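Local coordinates for putative polyketide synthase (Brevibacillus brevis, PDB 5HU7), which is the dehydratase domain of a putative trans-AT polyketide synthase and probably removes water from beta-hydroxyacyl intermediates, leaving a double bond, at residues A[47-52]-A[87-92]; A[248-253]-A[285-290]. One frame throughout, in Å; residues are numbered along the deposited sequence.

Contact 1. Residues A[47-52]-A[87-92]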
# COMPACT_ATOMS: atom_id res chain seq x y z
N GLN A 47 28.06 3.14 -8.29
CA GLN A 47 27.18 2.35 -9.13
C GLN A 47 27.49 0.86 -9.06
O GLN A 47 28.66 0.47 -9.02
CB GLN A 47 27.19 2.80 -10.59
CG GLN A 47 25.95 2.31 -11.35
CD GLN A 47 25.75 2.96 -12.68
OE1 GLN A 47 24.69 3.54 -12.96
NE2 GLN A 47 26.71 2.79 -13.59
N ARG A 48 26.44 0.05 -9.13
CA ARG A 48 26.56 -1.40 -9.08
C ARG A 48 25.25 -2.10 -9.38
O ARG A 48 24.19 -1.51 -9.32
CB ARG A 48 27.11 -1.87 -7.72
CG ARG A 48 26.23 -1.51 -6.55
CD ARG A 48 26.95 -1.84 -5.28
NE ARG A 48 26.16 -1.58 -4.08
CZ ARG A 48 25.86 -0.38 -3.61
NH1 ARG A 48 26.25 0.71 -4.27
NH2 ARG A 48 25.16 -0.25 -2.50
N PHE A 49 25.33 -3.37 -9.65
CA PHE A 49 24.19 -4.22 -9.97
C PHE A 49 23.38 -4.48 -8.73
O PHE A 49 23.96 -4.72 -7.66
CB PHE A 49 24.67 -5.59 -10.53
CG PHE A 49 25.41 -5.51 -11.85
CD1 PHE A 49 24.84 -4.85 -12.94
CD2 PHE A 49 26.65 -6.12 -12.01
CE1 PHE A 49 25.53 -4.77 -14.16
CE2 PHE A 49 27.33 -6.03 -13.22
CZ PHE A 49 26.77 -5.34 -14.29
N PHE A 50 22.05 -4.47 -8.85
CA PHE A 50 21.15 -4.82 -7.75
C PHE A 50 21.47 -6.27 -7.35
O PHE A 50 21.64 -7.09 -8.24
CB PHE A 50 19.68 -4.73 -8.19
CG PHE A 50 18.67 -4.79 -7.07
CD1 PHE A 50 18.51 -3.72 -6.19
CD2 PHE A 50 17.75 -5.83 -7.00
CE1 PHE A 50 17.54 -3.75 -5.21
CE2 PHE A 50 16.73 -5.82 -6.05
CZ PHE A 50 16.63 -4.79 -5.16
N PRO A 51 21.60 -6.61 -6.06
CA PRO A 51 21.93 -8.01 -5.70
C PRO A 51 20.95 -9.04 -6.26
O PRO A 51 19.75 -8.81 -6.26
CB PRO A 51 21.94 -8.00 -4.17
CG PRO A 51 22.06 -6.62 -3.78
CD PRO A 51 21.49 -5.76 -4.85
N LEU A 52 21.48 -10.17 -6.74
CA LEU A 52 20.70 -11.28 -7.32
C LEU A 52 19.53 -11.76 -6.42
O LEU A 52 18.36 -11.69 -6.83
CB LEU A 52 21.65 -12.45 -7.71
CG LEU A 52 22.68 -12.18 -8.83
CD1 LEU A 52 23.69 -13.36 -9.05
CD2 LEU A 52 22.04 -11.75 -10.10
N PRO A 87 19.86 -5.89 -15.96
CA PRO A 87 20.11 -5.55 -14.55
C PRO A 87 19.75 -4.14 -14.09
O PRO A 87 20.03 -3.14 -14.78
CB PRO A 87 21.62 -5.81 -14.38
CG PRO A 87 22.00 -6.66 -15.49
CD PRO A 87 21.10 -6.34 -16.63
N LEU A 88 19.18 -4.07 -12.89
CA LEU A 88 18.87 -2.82 -12.22
C LEU A 88 20.18 -2.33 -11.60
O LEU A 88 20.89 -3.10 -10.93
CB LEU A 88 17.80 -3.06 -11.14
CG LEU A 88 17.51 -1.93 -10.14
CD1 LEU A 88 17.01 -0.67 -10.84
CD2 LEU A 88 16.51 -2.39 -9.11
N LEU A 89 20.53 -1.07 -11.88
CA LEU A 89 21.73 -0.45 -11.35
C LEU A 89 21.32 0.46 -10.22
O LEU A 89 20.40 1.24 -10.37
CB LEU A 89 22.47 0.36 -12.43
CG LEU A 89 23.06 -0.43 -13.60
CD1 LEU A 89 23.93 0.46 -14.44
CD2 LEU A 89 23.88 -1.58 -13.13
N VAL A 90 22.02 0.37 -9.10
CA VAL A 90 21.76 1.19 -7.92
C VAL A 90 23.06 1.82 -7.43
O VAL A 90 24.13 1.40 -7.83
CB VAL A 90 21.08 0.34 -6.82
CG1 VAL A 90 19.80 -0.31 -7.35
CG2 VAL A 90 22.05 -0.70 -6.25
N GLY A 91 22.93 2.83 -6.57
CA GLY A 91 24.06 3.51 -5.95
C GLY A 91 24.60 4.71 -6.70
O GLY A 91 25.45 5.38 -6.15
N ASP A 92 24.12 4.99 -7.92
CA ASP A 92 24.53 6.14 -8.74
C ASP A 92 23.51 7.25 -8.46
O ASP A 92 23.85 8.28 -7.90
CB ASP A 92 24.56 5.74 -10.23
CG ASP A 92 25.06 6.75 -11.27
OD1 ASP A 92 24.70 7.93 -11.18
OD2 ASP A 92 25.66 6.32 -12.26

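Contact 2. Residues A[248-253]-A[285-290]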
# COMPACT_ATOMS: atom_id res chain seq x y z
N GLU A 248 11.58 -23.33 -4.61
CA GLU A 248 10.55 -23.75 -3.68
C GLU A 248 10.93 -23.26 -2.30
O GLU A 248 12.06 -23.43 -1.91
CB GLU A 248 10.35 -25.27 -3.76
CG GLU A 248 9.61 -25.67 -5.03
CD GLU A 248 9.36 -27.15 -5.24
OE1 GLU A 248 9.86 -27.95 -4.42
OE2 GLU A 248 8.61 -27.50 -6.18
N ILE A 249 10.03 -22.59 -1.60
CA ILE A 249 10.25 -22.10 -0.24
C ILE A 249 9.30 -22.94 0.64
O ILE A 249 8.09 -22.83 0.49
CB ILE A 249 9.99 -20.58 -0.12
CG1 ILE A 249 10.82 -19.79 -1.16
CG2 ILE A 249 10.32 -20.11 1.30
CD1 ILE A 249 10.44 -18.29 -1.25
N TYR A 250 9.86 -23.80 1.50
CA TYR A 250 9.08 -24.75 2.32
C TYR A 250 8.56 -24.21 3.64
O TYR A 250 7.63 -24.79 4.20
CB TYR A 250 9.91 -26.01 2.55
CG TYR A 250 10.36 -26.63 1.24
CD1 TYR A 250 9.44 -27.13 0.34
CD2 TYR A 250 11.69 -26.60 0.86
CE1 TYR A 250 9.84 -27.66 -0.89
CE2 TYR A 250 12.10 -27.11 -0.36
CZ TYR A 250 11.18 -27.67 -1.22
OH TYR A 250 11.62 -28.18 -2.42
N GLU A 251 9.13 -23.12 4.15
CA GLU A 251 8.67 -22.47 5.38
C GLU A 251 9.05 -21.00 5.34
O GLU A 251 10.00 -20.62 4.65
CB GLU A 251 9.28 -23.15 6.63
CG GLU A 251 10.79 -23.02 6.74
CD GLU A 251 11.48 -24.02 7.65
OE1 GLU A 251 12.34 -23.59 8.44
OE2 GLU A 251 11.23 -25.25 7.50
N ASN A 252 8.36 -20.20 6.12
CA ASN A 252 8.65 -18.78 6.25
C ASN A 252 9.79 -18.69 7.26
O ASN A 252 9.91 -19.56 8.13
CB ASN A 252 7.40 -18.01 6.77
CG ASN A 252 6.11 -18.27 5.99
OD1 ASN A 252 5.87 -17.69 4.92
ND2 ASN A 252 5.27 -19.17 6.49
N HIS A 253 10.62 -17.65 7.18
CA HIS A 253 11.73 -17.46 8.13
C HIS A 253 12.60 -18.73 8.30
O HIS A 253 12.79 -19.20 9.43
CB HIS A 253 11.17 -17.03 9.52
CG HIS A 253 9.96 -16.15 9.44
ND1 HIS A 253 8.81 -16.44 10.15
CD2 HIS A 253 9.73 -15.07 8.66
CE1 HIS A 253 7.93 -15.51 9.82
NE2 HIS A 253 8.45 -14.66 8.93
N GLY A 285 19.30 -30.60 8.85
CA GLY A 285 19.17 -31.07 7.47
C GLY A 285 17.82 -30.80 6.84
O GLY A 285 17.64 -31.16 5.68
N ARG A 286 16.86 -30.20 7.58
CA ARG A 286 15.54 -29.89 7.01
C ARG A 286 15.68 -28.72 6.03
O ARG A 286 16.06 -27.61 6.42
CB ARG A 286 14.49 -29.58 8.10
CG ARG A 286 13.07 -29.34 7.53
CD ARG A 286 11.98 -29.27 8.60
NE ARG A 286 11.70 -30.58 9.21
CZ ARG A 286 10.92 -31.53 8.70
NH1 ARG A 286 10.33 -31.36 7.52
NH2 ARG A 286 10.74 -32.67 9.36
N ILE A 287 15.39 -28.98 4.75
CA ILE A 287 15.53 -27.97 3.70
C ILE A 287 14.41 -26.93 3.80
O ILE A 287 13.23 -27.28 3.91
CB ILE A 287 15.56 -28.65 2.29
CG1 ILE A 287 16.81 -29.51 2.17
CG2 ILE A 287 15.51 -27.60 1.17
CD1 ILE A 287 16.78 -30.51 1.15
N GLY A 288 14.80 -25.66 3.79
CA GLY A 288 13.89 -24.54 3.80
C GLY A 288 13.71 -23.91 2.43
O GLY A 288 12.67 -23.32 2.18
N ILE A 289 14.76 -23.98 1.56
CA ILE A 289 14.75 -23.40 0.22
C ILE A 289 15.52 -24.30 -0.75
O ILE A 289 16.66 -24.68 -0.49
CB ILE A 289 15.38 -21.98 0.19
CG1 ILE A 289 14.71 -20.99 1.19
CG2 ILE A 289 15.32 -21.41 -1.24
CD1 ILE A 289 15.55 -19.84 1.57
N ARG A 290 14.92 -24.58 -1.89
CA ARG A 290 15.53 -25.36 -2.95
C ARG A 290 15.50 -24.52 -4.24
O ARG A 290 14.45 -24.01 -4.59
CB ARG A 290 14.79 -26.67 -3.13
CG ARG A 290 15.07 -27.38 -4.44
CD ARG A 290 14.36 -28.71 -4.49
NE ARG A 290 14.97 -29.69 -3.59
CZ ARG A 290 14.52 -30.93 -3.42
NH1 ARG A 290 13.43 -31.35 -4.04
NH2 ARG A 290 15.15 -31.75 -2.58

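Contact 1. Residues A[47-52]-A[87-92]
Leu88 lays its CD2 methyl over one face of the Phe50 ring, 4.0 Å from the ring centroid and shifted toward the rim, a CH-pi contact. The ring reaches that methyl because Phe50 CG stands anti to the backbone N (chi1 -168°); its CD1 meets a second bump, Val90 CG1, at 3.8 Å, and the ring also packs edge-to-face with Tyr55. Strands 48-49 and 89-90 make a short two-stranded antiparallel sheet of this hotdog-fold dehydratase domain, with Arg48 and Val90 as its hydrogen-bonded pair. Val90 N gives Arg48 O a nearly straight bond of 2.9 Å, whereas the return bond, Arg48 N to Val90 O, is bent to 134°. Past the strand ends, Phe50 N still binds Leu88 O at 2.7 Å. On the face opposite Arg48 and Val90, the forked end of Leu89 fits between two side chains: CD2 lies 3.4 Å from Phe49 CD1, and CD1 lies 3.6 Å from Gln47 CD. Pro87 CB touches Phe49 CD1 too, at 3.7 Å. Extended from CG to NE, the Arg48 chain carries NH1 to 3.9 Å from Gly91 CA, and its NH2 is hydrogen-bonded to Met39 O.

Contact 2. Residues A[248-253]-A[285-290]
A classic beta bulge, in which Gly288 and Ile289 both face Leu280, marks the corner where strand 287-298 of this hotdog-fold domain comes alongside the end of strand 241-249. The two run antiparallel. Glu248 and Arg290 form a hydrogen-bonded pair, with Glu248 N to Arg290 O at 2.9 Å and Arg290 N to Glu248 O at 3.1 Å. At the corner, Tyr250 N donates to Gly288 O at 2.9 Å from well above the carbonyl plane, 37° out of it. Ile249 and Ile289 share one side of the sheet but barely meet, whereas the Tyr250 ring fills the angle of the turn. With CG beside the backbone N (chi1 -56°), the ring turns back over the strand pairing, and Glu248 O lies 4.0 Å above one face of the Tyr250 ring. The ring runs alongside Ile287, Tyr250 CE2 being 3.8 Å from Ile287 CG2. Arg290 CB sits at the ring's edge near its plane, and the guanidinium stands almost perpendicular to the ring, 88° between planes. Both charges have partners beyond the two segments: Arg290 NH2 forms a salt bridge with Glu279, and Glu248 OE2 one with Arg78. The phenol also anchors the glutamate: Tyr250 OH donates to the anti lone pair of Glu248 OE1 at 2.7 Å.

How the contacts relate
From the N terminus, contact 1 comes first and closes a loop of 34 residues that contains helix 52-65 and strand 76-84. Contact 2 opens only afterwards and closes 31 residues without helix, spanning strands 258-263 and 276-281. The loops therefore stand in series, neither nested nor crossed, and one principle is at work in both: distant pieces of chain are joined by short antiparallel pairings. The centres of contact 1 and contact 2 are 27 Å apart, on opposite sides of the chain's centre. Shared elements connect them: strand 241-249 touches Pro87 and, just after the pairing, Leu52 of segment 47-52, and supplies Glu248 and Ile249 to contact 2, while helix 52-65 packs on Ile249.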